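PDB 5K04: uncharacterized protein from Candida albicans, which probably serves as the non-catalytic auxiliary subunit of the NatB complex, a helical scaffold supporting the enzyme that acetylates protein N-termini. Local coordinates for residues T250-I255 with S280-E285; K263-L268 with Y290-E295; F618-I623 with K674-L679; K642-D647 with N693-F698. All blocks are in the same frame, centred on the assembly; numbering follows the deposited sequence.

Interaction 1: T250-I255 with S280-E285; sequences TWKLWI and SLLKIE
Helices 248-260 and 277-289 point the same general way where Lys-252 faces Leu-282, their local axes coming within 10.4 Å at a signed crossing angle of -36°. Leu-282 fills the gap. Its CG stands anti to the backbone N (chi1 -171°), which carries both methyls toward the first helix. Leu-282 CD2 lies 3.6 Å from Trp-251 CE3, meeting the indole obliquely at its six-membered ring, while Leu-282 CD1 packs 3.8 Å from Ile-255 CD1, these two side chains running antiparallel to one another. With the short helix 265-269 between them in the chain, the two inclined helices pack as neighbours, consistent with the family's membership of the TPR clan of helical repeats. Ile-255 CD1 also reaches the second helix's backbone, 3.9 Å from Glu-285 O. At the more open margin the contact turns polar: Lys-252 NZ gives a bond of 3.0 Å to a water, which in turn donates weakly to Glu-285 OE1. The carboxylate's stronger partner is the Tyr-318 hydroxyl. The edge of the Trp-251 indole meets the face of Trp-254, Trp-251 CZ3 standing 4.1 Å above that ring's plane, toward its rim, and Phe-241 meets both indoles.

Interaction 2: K263-L268 with Y290-E295; sequences KSFEEL and YSRNIE
A capped helix start and a helix end meet here: Phe-265 opens helix 265-269, and Tyr-290 and Arg-292 stand on either side of Ser-291, the C-prime residue of the Schellman motif that closes helix 277-289. Arg-292 lays its guanidinium flat on one face of the Phe-265 ring, the planes only 4° apart and CZ 3.6 Å from the ring centroid, a stacked cation-pi pair. A bend at chi3 (68°) folds the arginine so that its CD also sits over this face as a CH-pi donor. Phe-265 in turn points its edge at the face of Tyr-290, with ring planes at 72°, while its CB rests over the tyrosine ring 4.0 Å from the centroid. The hydroxyl of Tyr-290 donates to Lys-263 O at 2.6 Å, approaching from above the carbonyl plane. This short bond ties the tyrosine to the residue just before the N-cap, where Ser-264 and Glu-267 form a capping box: Ser-264 OG accepts from Glu-267 N at 3.0 Å, and Ser-264 N gives a weak bond back to Glu-267 OE2. The start of helix 265-269 is thus tied to the loop between helices 277-289 and 295-305, within the family's TPR-clan region. Leu-268 CD1 packs 4.0 Å from Tyr-290 CE1, and Lys-259 makes a further cation-pi contact with the tyrosine. Glu-266 OE2 stands 4.0 Å from Arg-292 NH1, too far for a salt bridge but near enough that its charge probably favours the arginine's position.

Interaction 3: F618-I623 with K674-L679; sequences FNLLKI and KIVKLL
Apolar contacts account for the whole meeting of Leu-620 and Leu-621 with Ile-675, Val-676 and Leu-679, an aliphatic seam between two nearly parallel helices of this all-helical subunit. Leu-620 is the principal residue on its helix. With chi1 at 175° its side chain swings away from its own N and reaches across to the other helix. There Leu-620 CD2 touches Val-676 CG2 at 3.7 Å, the two side chains crossing at about a right angle, and lies farther, 4.3 Å, from Ile-675 CG2. Leu-679 answers from one turn further along. Its CD1 comes 3.8 Å from Leu-620 CG and 4.0 Å from Leu-621 CD2, so a single methyl is shared between two successive leucines. Leu-621 starts out less directly aimed at the partner helix, but its branched end bends nearer and meets Leu-679 at a steep angle.

Between the segments there is no polar bond; within each, i to i+4 backbone bonds such as Leu-679 N to Ile-675 O keep the helix regular. All five touching side chains are buried, and dispersion together with the exclusion of water would be expected to supply the cohesion.

The local axes are 9° apart and approach to 11.2 Å, a spacing bridged by branched aliphatic side chains. Helices 608-625 and 661-682 are thus adjacent although helices 630-643 and 646-649 come between them in the chain. Helix 571-584 packs against both, through Val-580 on Ile-675 and Ile-583 on Leu-621, while helix 630-643 covers another part of helix 608-625 through Leu-636 on Ile-623.

Interaction 4: K642-D647 with N693-F698; sequences KNLKTD and NLVKPF
The ring of Phe-698 is edge-on to the carbonyl end of Leu-644: Phe-698 CZ lies 3.6 Å from Leu-644 C, with that carbon in the plane of the ring. One face is covered by the phenylalanine's own segment, Val-695 CA standing 3.8 Å above the centre of the Phe-698 ring, the type I turn from Val-695 to Phe-698 bringing ring and backbone together. Thr-646 adds its methyl obliquely, CG2 being 3.7 Å from Phe-698 CD1.

Aliphatic groups extend the contact. Leu-644 and Val-695 run alongside each other, Leu-644 CD1 and Val-695 CG1 4.1 Å apart, and Leu-694 CD1 approaches Leu-644 CB at 4.3 Å. With CG of Leu-644 anti to the carbonyl carbon (chi1 -79°), its branched end is directed toward Val-695 and, beyond the two segments, toward Phe-672 of helix 661-682. Ile-673 of that same helix touches Val-695 and Phe-698.

The backbone here is a junction between helices. Leu-644 leaves helix 630-643 and centres an inverse gamma turn, Lys-645 is the N-cap of helix 646-649, and across from them helix 686-695 gives way to helix 698-703. A water bridges the two segments, donating to Leu-644 O at 3.0 Å and to Leu-694 O at 2.7 Å. Both carbonyls thereby gain a partner through one molecule, so the polar link between the segments is made by solvent, while direct contact rests on aliphatic packing and on the Phe-698 ring edge against the Leu-644 backbone.

In the fold
Along the chain the four contacts form two interleaved pairs. Interactions 1 and 2 alternate their segments through helices 248-260, 265-269 and 277-289, their centres about 11 Å apart, and touch directly, with Trp-254 CH2 3.6 Å from Leu-268 CD2. Both fall within the region that defines the NatB non-catalytic subunit family. Interactions 3 and 4 follow, likewise crossed in sequence, about 14 Å apart between centres; they draw on helices 608-625, 630-643, 646-649, 661-682 and 686-695 and touch where Lys-677 CE packs 4.2 Å from Val-695 CG2. The pairs lie on opposite sides of the chain's centre, about 66 to 78 Å apart between centres. Each pair is a local cluster of helices close in sequence, consistent with an all-helical scaffold built by packing between near neighbours.

Interaction 1: T250-I255 with S280-E285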
# COMPACT_ATOMS: atom_id res chain seq x y z
N THR A 250 27.54 1.29 7.36
CA THR A 250 28.92 1.05 6.96
C THR A 250 29.91 1.45 8.06
O THR A 250 30.97 0.82 8.20
CB THR A 250 29.22 1.80 5.66
OG1 THR A 250 28.23 1.46 4.67
CG2 THR A 250 30.62 1.43 5.13
N TRP A 251 29.57 2.47 8.86
CA TRP A 251 30.41 2.85 9.99
C TRP A 251 30.43 1.74 11.04
O TRP A 251 31.49 1.42 11.60
CB TRP A 251 29.91 4.14 10.64
CG TRP A 251 30.33 5.45 9.97
CD1 TRP A 251 29.52 6.34 9.32
CD2 TRP A 251 31.65 6.02 9.94
NE1 TRP A 251 30.25 7.42 8.88
CE2 TRP A 251 31.56 7.24 9.25
CE3 TRP A 251 32.90 5.61 10.43
CZ2 TRP A 251 32.67 8.06 9.03
CZ3 TRP A 251 33.99 6.42 10.21
CH2 TRP A 251 33.87 7.63 9.51
N LYS A 252 29.27 1.14 11.30
CA LYS A 252 29.20 0.09 12.32
C LYS A 252 30.02 -1.12 11.91
O LYS A 252 30.75 -1.69 12.74
CB LYS A 252 27.74 -0.29 12.56
CG LYS A 252 26.91 0.81 13.22
CD LYS A 252 25.40 0.61 13.03
CE LYS A 252 24.87 -0.57 13.83
NZ LYS A 252 23.42 -0.77 13.60
N LEU A 253 29.92 -1.52 10.64
CA LEU A 253 30.77 -2.60 10.14
C LEU A 253 32.25 -2.25 10.27
O LEU A 253 33.08 -3.11 10.57
CB LEU A 253 30.41 -2.92 8.69
CG LEU A 253 29.02 -3.52 8.43
CD1 LEU A 253 28.87 -3.89 6.96
CD2 LEU A 253 28.72 -4.75 9.27
N TRP A 254 32.59 -0.96 10.10
CA TRP A 254 33.99 -0.54 10.17
C TRP A 254 34.56 -0.68 11.57
O TRP A 254 35.72 -1.08 11.73
CB TRP A 254 34.12 0.90 9.68
CG TRP A 254 35.52 1.43 9.73
CD1 TRP A 254 36.54 1.19 8.85
CD2 TRP A 254 36.05 2.34 10.71
NE1 TRP A 254 37.68 1.87 9.23
CE2 TRP A 254 37.40 2.58 10.37
CE3 TRP A 254 35.52 2.96 11.84
CZ2 TRP A 254 38.21 3.42 11.12
CZ3 TRP A 254 36.33 3.77 12.60
CH2 TRP A 254 37.66 4.00 12.23
N ILE A 255 33.78 -0.33 12.61
CA ILE A 255 34.29 -0.49 13.98
C ILE A 255 34.22 -1.94 14.41
O ILE A 255 35.08 -2.42 15.16
CB ILE A 255 33.53 0.42 14.98
CG1 ILE A 255 32.05 0.03 15.08
CG2 ILE A 255 33.72 1.89 14.64
CD1 ILE A 255 31.32 0.66 16.24
N SER A 280 28.73 10.95 15.77
CA SER A 280 28.36 11.19 17.16
C SER A 280 27.63 9.99 17.74
O SER A 280 27.89 9.57 18.87
CB SER A 280 27.51 12.45 17.26
OG SER A 280 28.30 13.58 16.93
N LEU A 281 26.72 9.40 16.95
CA LEU A 281 26.06 8.17 17.37
C LEU A 281 27.04 7.00 17.38
O LEU A 281 26.95 6.12 18.25
CB LEU A 281 24.88 7.86 16.46
CG LEU A 281 23.65 8.76 16.60
CD1 LEU A 281 22.56 8.37 15.62
CD2 LEU A 281 23.11 8.72 18.02
N LEU A 282 27.97 6.98 16.43
CA LEU A 282 28.91 5.87 16.35
C LEU A 282 29.75 5.77 17.61
O LEU A 282 30.08 4.66 18.05
CB LEU A 282 29.81 6.03 15.13
CG LEU A 282 30.69 4.82 14.83
CD1 LEU A 282 29.82 3.65 14.38
CD2 LEU A 282 31.73 5.17 13.76
N LYS A 283 30.11 6.92 18.19
CA LYS A 283 30.91 6.94 19.42
C LYS A 283 30.20 6.21 20.55
O LYS A 283 30.85 5.55 21.37
CB LYS A 283 31.22 8.38 19.81
CG LYS A 283 32.32 9.00 18.98
CD LYS A 283 32.68 10.39 19.45
CE LYS A 283 33.84 10.97 18.64
NZ LYS A 283 35.17 10.33 18.93
N ILE A 284 28.86 6.29 20.58
CA ILE A 284 28.07 5.46 21.48
C ILE A 284 28.22 4.00 21.11
O ILE A 284 28.43 3.14 21.97
CB ILE A 284 26.60 5.89 21.46
CG1 ILE A 284 26.48 7.41 21.63
CG2 ILE A 284 25.84 5.16 22.55
CD1 ILE A 284 25.07 7.93 21.54
N GLU A 285 28.07 3.69 19.82
CA GLU A 285 28.21 2.32 19.35
C GLU A 285 29.62 1.79 19.61
O GLU A 285 29.81 0.59 19.81
CB GLU A 285 27.87 2.25 17.87
CG GLU A 285 27.17 0.96 17.43
CD GLU A 285 25.68 0.95 17.68
OE1 GLU A 285 25.04 2.01 17.47
OE2 GLU A 285 25.15 -0.11 18.08
O HOH W 1 22.37 0.97 15.77

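Interaction 2: K263-L268 with Y290-E295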
# COMPACT_ATOMS: atom_id res chain seq x y z
N LYS A 263 42.25 -3.90 16.37
CA LYS A 263 42.48 -2.47 16.54
C LYS A 263 42.06 -2.03 17.93
O LYS A 263 41.08 -2.52 18.49
CB LYS A 263 41.72 -1.68 15.48
CG LYS A 263 42.09 -2.03 14.05
CD LYS A 263 43.39 -1.37 13.63
CE LYS A 263 43.67 -1.61 12.15
NZ LYS A 263 44.74 -0.71 11.64
N SER A 264 42.81 -1.09 18.49
CA SER A 264 42.46 -0.54 19.79
C SER A 264 41.29 0.44 19.67
O SER A 264 40.99 0.96 18.60
CB SER A 264 43.65 0.15 20.44
OG SER A 264 44.06 1.26 19.67
N PHE A 265 40.64 0.68 20.81
CA PHE A 265 39.61 1.72 20.86
C PHE A 265 40.18 3.05 20.39
O PHE A 265 39.58 3.73 19.54
CB PHE A 265 39.06 1.83 22.29
CG PHE A 265 38.17 3.03 22.50
CD1 PHE A 265 36.81 2.96 22.23
CD2 PHE A 265 38.69 4.22 22.98
CE1 PHE A 265 35.98 4.06 22.43
CE2 PHE A 265 37.87 5.33 23.18
CZ PHE A 265 36.51 5.24 22.90
N GLU A 266 41.34 3.43 20.92
CA GLU A 266 41.97 4.70 20.58
C GLU A 266 42.27 4.79 19.08
O GLU A 266 42.12 5.85 18.47
CB GLU A 266 43.26 4.89 21.39
CG GLU A 266 43.06 5.09 22.90
CD GLU A 266 42.68 3.80 23.63
OE1 GLU A 266 42.87 2.71 23.07
OE2 GLU A 266 42.20 3.89 24.79
N GLU A 267 42.74 3.68 18.48
CA GLU A 267 43.03 3.67 17.05
C GLU A 267 41.79 4.04 16.24
O GLU A 267 41.87 4.80 15.27
CB GLU A 267 43.55 2.30 16.63
CG GLU A 267 44.92 2.31 16.00
CD GLU A 267 45.44 0.91 15.73
OE1 GLU A 267 45.73 0.61 14.56
OE2 GLU A 267 45.54 0.12 16.70
N LEU A 268 40.62 3.52 16.64
CA LEU A 268 39.39 3.82 15.92
C LEU A 268 38.94 5.25 16.20
O LEU A 268 38.69 6.02 15.27
CB LEU A 268 38.31 2.80 16.29
CG LEU A 268 38.59 1.37 15.82
CD1 LEU A 268 37.44 0.43 16.13
CD2 LEU A 268 38.91 1.34 14.33
N TYR A 290 33.36 -1.81 22.88
CA TYR A 290 34.55 -2.00 23.69
C TYR A 290 34.23 -2.05 25.17
O TYR A 290 35.11 -1.81 26.01
CB TYR A 290 35.59 -0.91 23.39
CG TYR A 290 36.38 -1.18 22.12
CD1 TYR A 290 35.84 -0.92 20.86
CD2 TYR A 290 37.67 -1.72 22.17
CE1 TYR A 290 36.56 -1.17 19.69
CE2 TYR A 290 38.40 -1.97 21.01
CZ TYR A 290 37.83 -1.70 19.77
OH TYR A 290 38.55 -1.96 18.62
N SER A 291 32.97 -2.35 25.51
CA SER A 291 32.54 -2.54 26.90
C SER A 291 32.94 -1.36 27.79
O SER A 291 33.37 -1.53 28.93
CB SER A 291 33.07 -3.87 27.44
OG SER A 291 32.66 -4.94 26.59
N ARG A 292 32.76 -0.15 27.27
CA ARG A 292 33.04 1.09 27.97
C ARG A 292 31.74 1.79 28.37
O ARG A 292 30.63 1.38 27.99
CB ARG A 292 33.89 2.02 27.10
CG ARG A 292 35.25 1.48 26.72
CD ARG A 292 35.85 2.33 25.61
NE ARG A 292 36.20 3.68 26.04
CZ ARG A 292 37.44 4.07 26.31
NH1 ARG A 292 38.46 3.22 26.18
NH2 ARG A 292 37.68 5.32 26.70
N ASN A 293 31.88 2.89 29.12
CA ASN A 293 30.74 3.62 29.65
C ASN A 293 30.11 4.51 28.58
O ASN A 293 30.79 5.30 27.92
CB ASN A 293 31.17 4.45 30.85
CG ASN A 293 30.16 5.52 31.18
OD1 ASN A 293 30.39 6.71 30.92
ND2 ASN A 293 29.02 5.11 31.72
N ILE A 294 28.78 4.42 28.47
CA ILE A 294 28.00 5.13 27.46
C ILE A 294 27.92 6.64 27.72
O ILE A 294 27.73 7.41 26.77
CB ILE A 294 26.60 4.48 27.43
CG1 ILE A 294 26.72 2.98 27.20
CG2 ILE A 294 25.73 5.05 26.35
CD1 ILE A 294 25.39 2.25 27.16
N GLU A 295 28.11 7.07 28.97
CA GLU A 295 27.57 8.35 29.44
C GLU A 295 28.07 9.55 28.64
O GLU A 295 27.27 10.36 28.15
CB GLU A 295 27.91 8.54 30.92
CG GLU A 295 26.78 8.26 31.86
CD GLU A 295 27.02 8.86 33.21
OE1 GLU A 295 27.87 8.32 33.95
OE2 GLU A 295 26.38 9.89 33.52

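Interaction 3: F618-I623 with K674-L679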
# COMPACT_ATOMS: atom_id res chain seq x y z
N PHE A 618 -28.25 -15.08 5.13
CA PHE A 618 -28.11 -16.47 4.68
C PHE A 618 -29.47 -17.10 4.42
O PHE A 618 -29.69 -17.73 3.38
CB PHE A 618 -27.32 -17.27 5.72
CG PHE A 618 -27.20 -18.74 5.39
CD1 PHE A 618 -26.23 -19.20 4.50
CD2 PHE A 618 -28.07 -19.67 5.94
CE1 PHE A 618 -26.12 -20.55 4.18
CE2 PHE A 618 -27.98 -21.02 5.63
CZ PHE A 618 -26.99 -21.46 4.74
N ASN A 619 -30.41 -16.93 5.36
CA ASN A 619 -31.75 -17.48 5.17
C ASN A 619 -32.44 -16.86 3.97
O ASN A 619 -33.19 -17.54 3.25
CB ASN A 619 -32.58 -17.25 6.44
CG ASN A 619 -32.12 -18.12 7.60
OD1 ASN A 619 -30.94 -18.49 7.68
ND2 ASN A 619 -33.04 -18.49 8.47
N LEU A 620 -32.20 -15.56 3.74
CA LEU A 620 -32.85 -14.85 2.64
C LEU A 620 -32.37 -15.38 1.30
O LEU A 620 -33.17 -15.59 0.38
CB LEU A 620 -32.57 -13.36 2.76
CG LEU A 620 -33.08 -12.47 1.62
CD1 LEU A 620 -34.60 -12.58 1.48
CD2 LEU A 620 -32.63 -11.02 1.80
N LEU A 621 -31.06 -15.61 1.18
CA LEU A 621 -30.48 -16.04 -0.09
C LEU A 621 -30.80 -17.50 -0.37
O LEU A 621 -31.07 -17.86 -1.52
CB LEU A 621 -28.97 -15.80 -0.06
CG LEU A 621 -28.60 -14.34 0.20
CD1 LEU A 621 -27.13 -14.20 0.56
CD2 LEU A 621 -28.93 -13.47 -1.01
N LYS A 622 -30.79 -18.35 0.67
CA LYS A 622 -31.11 -19.76 0.50
C LYS A 622 -32.54 -19.95 -0.01
O LYS A 622 -32.79 -20.79 -0.88
CB LYS A 622 -30.91 -20.50 1.84
CG LYS A 622 -29.70 -21.43 1.86
CD LYS A 622 -29.79 -22.46 2.98
CE LYS A 622 -29.98 -23.88 2.47
NZ LYS A 622 -28.70 -24.58 2.18
N ILE A 623 -33.47 -19.15 0.51
CA ILE A 623 -34.88 -19.24 0.15
C ILE A 623 -35.14 -18.71 -1.25
O ILE A 623 -36.03 -19.20 -1.95
CB ILE A 623 -35.67 -18.47 1.22
CG1 ILE A 623 -35.94 -19.34 2.43
CG2 ILE A 623 -36.92 -17.88 0.68
CD1 ILE A 623 -36.28 -18.48 3.62
N LYS A 674 -33.17 -3.12 1.19
CA LYS A 674 -33.13 -2.91 -0.26
C LYS A 674 -32.96 -4.24 -0.99
O LYS A 674 -33.58 -4.47 -2.03
CB LYS A 674 -32.00 -1.95 -0.64
CG LYS A 674 -32.11 -0.54 -0.08
CD LYS A 674 -33.31 0.19 -0.62
CE LYS A 674 -33.32 1.64 -0.15
NZ LYS A 674 -34.49 2.38 -0.70
N ILE A 675 -32.11 -5.13 -0.45
CA ILE A 675 -31.88 -6.43 -1.06
C ILE A 675 -33.11 -7.33 -0.92
O ILE A 675 -33.47 -8.07 -1.84
CB ILE A 675 -30.61 -7.05 -0.45
CG1 ILE A 675 -29.38 -6.22 -0.87
CG2 ILE A 675 -30.42 -8.51 -0.85
CD1 ILE A 675 -28.11 -6.61 -0.14
N VAL A 676 -33.79 -7.26 0.23
CA VAL A 676 -35.07 -7.95 0.38
C VAL A 676 -36.02 -7.55 -0.75
O VAL A 676 -36.68 -8.39 -1.37
CB VAL A 676 -35.69 -7.65 1.76
CG1 VAL A 676 -37.17 -8.02 1.78
CG2 VAL A 676 -34.94 -8.39 2.87
N LYS A 677 -36.10 -6.24 -1.03
CA LYS A 677 -37.01 -5.76 -2.07
C LYS A 677 -36.56 -6.20 -3.45
O LYS A 677 -37.38 -6.57 -4.29
CB LYS A 677 -37.15 -4.24 -1.99
CG LYS A 677 -37.84 -3.80 -0.71
CD LYS A 677 -37.95 -2.29 -0.56
CE LYS A 677 -38.76 -1.96 0.68
NZ LYS A 677 -38.93 -0.50 0.87
N LEU A 678 -35.25 -6.18 -3.70
CA LEU A 678 -34.74 -6.63 -4.99
C LEU A 678 -35.10 -8.10 -5.23
O LEU A 678 -35.61 -8.46 -6.30
CB LEU A 678 -33.23 -6.40 -5.05
CG LEU A 678 -32.44 -6.62 -6.34
CD1 LEU A 678 -31.13 -5.89 -6.26
CD2 LEU A 678 -32.16 -8.09 -6.54
N LEU A 679 -34.86 -8.95 -4.24
CA LEU A 679 -35.15 -10.37 -4.38
C LEU A 679 -36.65 -10.63 -4.47
O LEU A 679 -37.09 -11.53 -5.20
CB LEU A 679 -34.54 -11.15 -3.23
CG LEU A 679 -33.01 -11.19 -3.30
CD1 LEU A 679 -32.41 -11.73 -2.02
CD2 LEU A 679 -32.57 -12.05 -4.49

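Interaction 4: K642-D647 with N693-F698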
# COMPACT_ATOMS: atom_id res chain seq x y z
N LYS A 642 -39.81 -14.02 12.41
CA LYS A 642 -39.80 -13.71 13.83
C LYS A 642 -38.93 -12.49 14.14
O LYS A 642 -39.21 -11.77 15.11
CB LYS A 642 -39.30 -14.92 14.62
CG LYS A 642 -40.33 -15.59 15.51
CD LYS A 642 -41.38 -16.40 14.72
CE LYS A 642 -42.44 -17.00 15.66
NZ LYS A 642 -43.58 -17.66 14.94
N ASN A 643 -37.90 -12.23 13.33
CA ASN A 643 -36.86 -11.27 13.67
C ASN A 643 -36.83 -10.02 12.79
O ASN A 643 -36.11 -9.07 13.13
CB ASN A 643 -35.49 -11.96 13.63
CG ASN A 643 -35.29 -12.94 14.80
OD1 ASN A 643 -35.38 -12.56 15.97
ND2 ASN A 643 -35.05 -14.21 14.47
N LEU A 644 -37.58 -9.99 11.69
CA LEU A 644 -37.74 -8.76 10.91
C LEU A 644 -38.81 -7.90 11.58
O LEU A 644 -39.94 -7.74 11.12
CB LEU A 644 -38.09 -9.08 9.46
CG LEU A 644 -36.91 -9.48 8.58
CD1 LEU A 644 -37.30 -9.43 7.10
CD2 LEU A 644 -35.75 -8.58 8.86
N LYS A 645 -38.43 -7.38 12.74
CA LYS A 645 -39.26 -6.57 13.62
C LYS A 645 -38.34 -5.65 14.39
O LYS A 645 -37.28 -6.08 14.85
CB LYS A 645 -40.05 -7.44 14.61
CG LYS A 645 -41.07 -8.40 14.01
CD LYS A 645 -41.77 -9.14 15.13
CE LYS A 645 -42.86 -10.07 14.60
NZ LYS A 645 -43.36 -11.02 15.66
N THR A 646 -38.75 -4.38 14.55
CA THR A 646 -37.90 -3.44 15.28
C THR A 646 -37.63 -3.91 16.71
O THR A 646 -36.53 -3.71 17.23
CB THR A 646 -38.52 -2.04 15.30
OG1 THR A 646 -39.75 -2.08 16.02
CG2 THR A 646 -38.78 -1.62 13.90
N ASP A 647 -38.62 -4.55 17.34
CA ASP A 647 -38.42 -5.08 18.69
C ASP A 647 -37.26 -6.06 18.75
O ASP A 647 -36.63 -6.20 19.80
CB ASP A 647 -39.70 -5.73 19.19
CG ASP A 647 -40.73 -4.71 19.64
OD1 ASP A 647 -40.31 -3.59 20.04
OD2 ASP A 647 -41.94 -5.02 19.60
N ASN A 693 -43.69 -6.78 3.40
CA ASN A 693 -44.69 -6.17 4.28
C ASN A 693 -44.12 -5.90 5.66
O ASN A 693 -44.41 -4.87 6.27
CB ASN A 693 -45.93 -7.06 4.38
CG ASN A 693 -46.86 -6.90 3.19
OD1 ASN A 693 -46.91 -5.85 2.54
ND2 ASN A 693 -47.61 -7.97 2.89
N LEU A 694 -43.32 -6.84 6.18
CA LEU A 694 -42.79 -6.71 7.53
C LEU A 694 -41.83 -5.53 7.66
O LEU A 694 -41.77 -4.90 8.73
CB LEU A 694 -42.09 -8.00 7.94
CG LEU A 694 -42.96 -9.15 8.42
CD1 LEU A 694 -42.11 -10.32 8.84
CD2 LEU A 694 -43.83 -8.68 9.57
N VAL A 695 -41.07 -5.23 6.60
CA VAL A 695 -40.09 -4.14 6.67
C VAL A 695 -40.73 -2.78 6.48
O VAL A 695 -40.10 -1.77 6.81
CB VAL A 695 -38.98 -4.33 5.62
CG1 VAL A 695 -38.30 -5.71 5.78
CG2 VAL A 695 -39.51 -4.15 4.22
N LYS A 696 -41.98 -2.72 6.00
CA LYS A 696 -42.68 -1.46 5.76
C LYS A 696 -42.68 -0.49 6.95
O LYS A 696 -42.43 0.70 6.73
CB LYS A 696 -44.11 -1.77 5.30
CG LYS A 696 -44.28 -1.77 3.79
CD LYS A 696 -43.71 -0.49 3.20
CE LYS A 696 -43.82 -0.44 1.67
NZ LYS A 696 -43.21 0.80 1.12
N PRO A 697 -42.97 -0.90 8.19
CA PRO A 697 -43.06 0.08 9.28
C PRO A 697 -41.73 0.44 9.93
O PRO A 697 -41.73 1.23 10.89
CB PRO A 697 -43.98 -0.62 10.29
CG PRO A 697 -43.67 -2.06 10.11
CD PRO A 697 -43.41 -2.24 8.63
N PHE A 698 -40.61 -0.11 9.45
CA PHE A 698 -39.32 0.12 10.10
C PHE A 698 -39.01 1.61 10.19
O PHE A 698 -38.58 2.11 11.24
CB PHE A 698 -38.19 -0.59 9.33
CG PHE A 698 -38.14 -2.08 9.57
CD1 PHE A 698 -39.07 -2.72 10.38
CD2 PHE A 698 -37.17 -2.85 8.97
CE1 PHE A 698 -39.01 -4.08 10.59
CE2 PHE A 698 -37.10 -4.21 9.18
CZ PHE A 698 -38.02 -4.82 9.99
O HOH W 2 -42.19 -5.82 11.28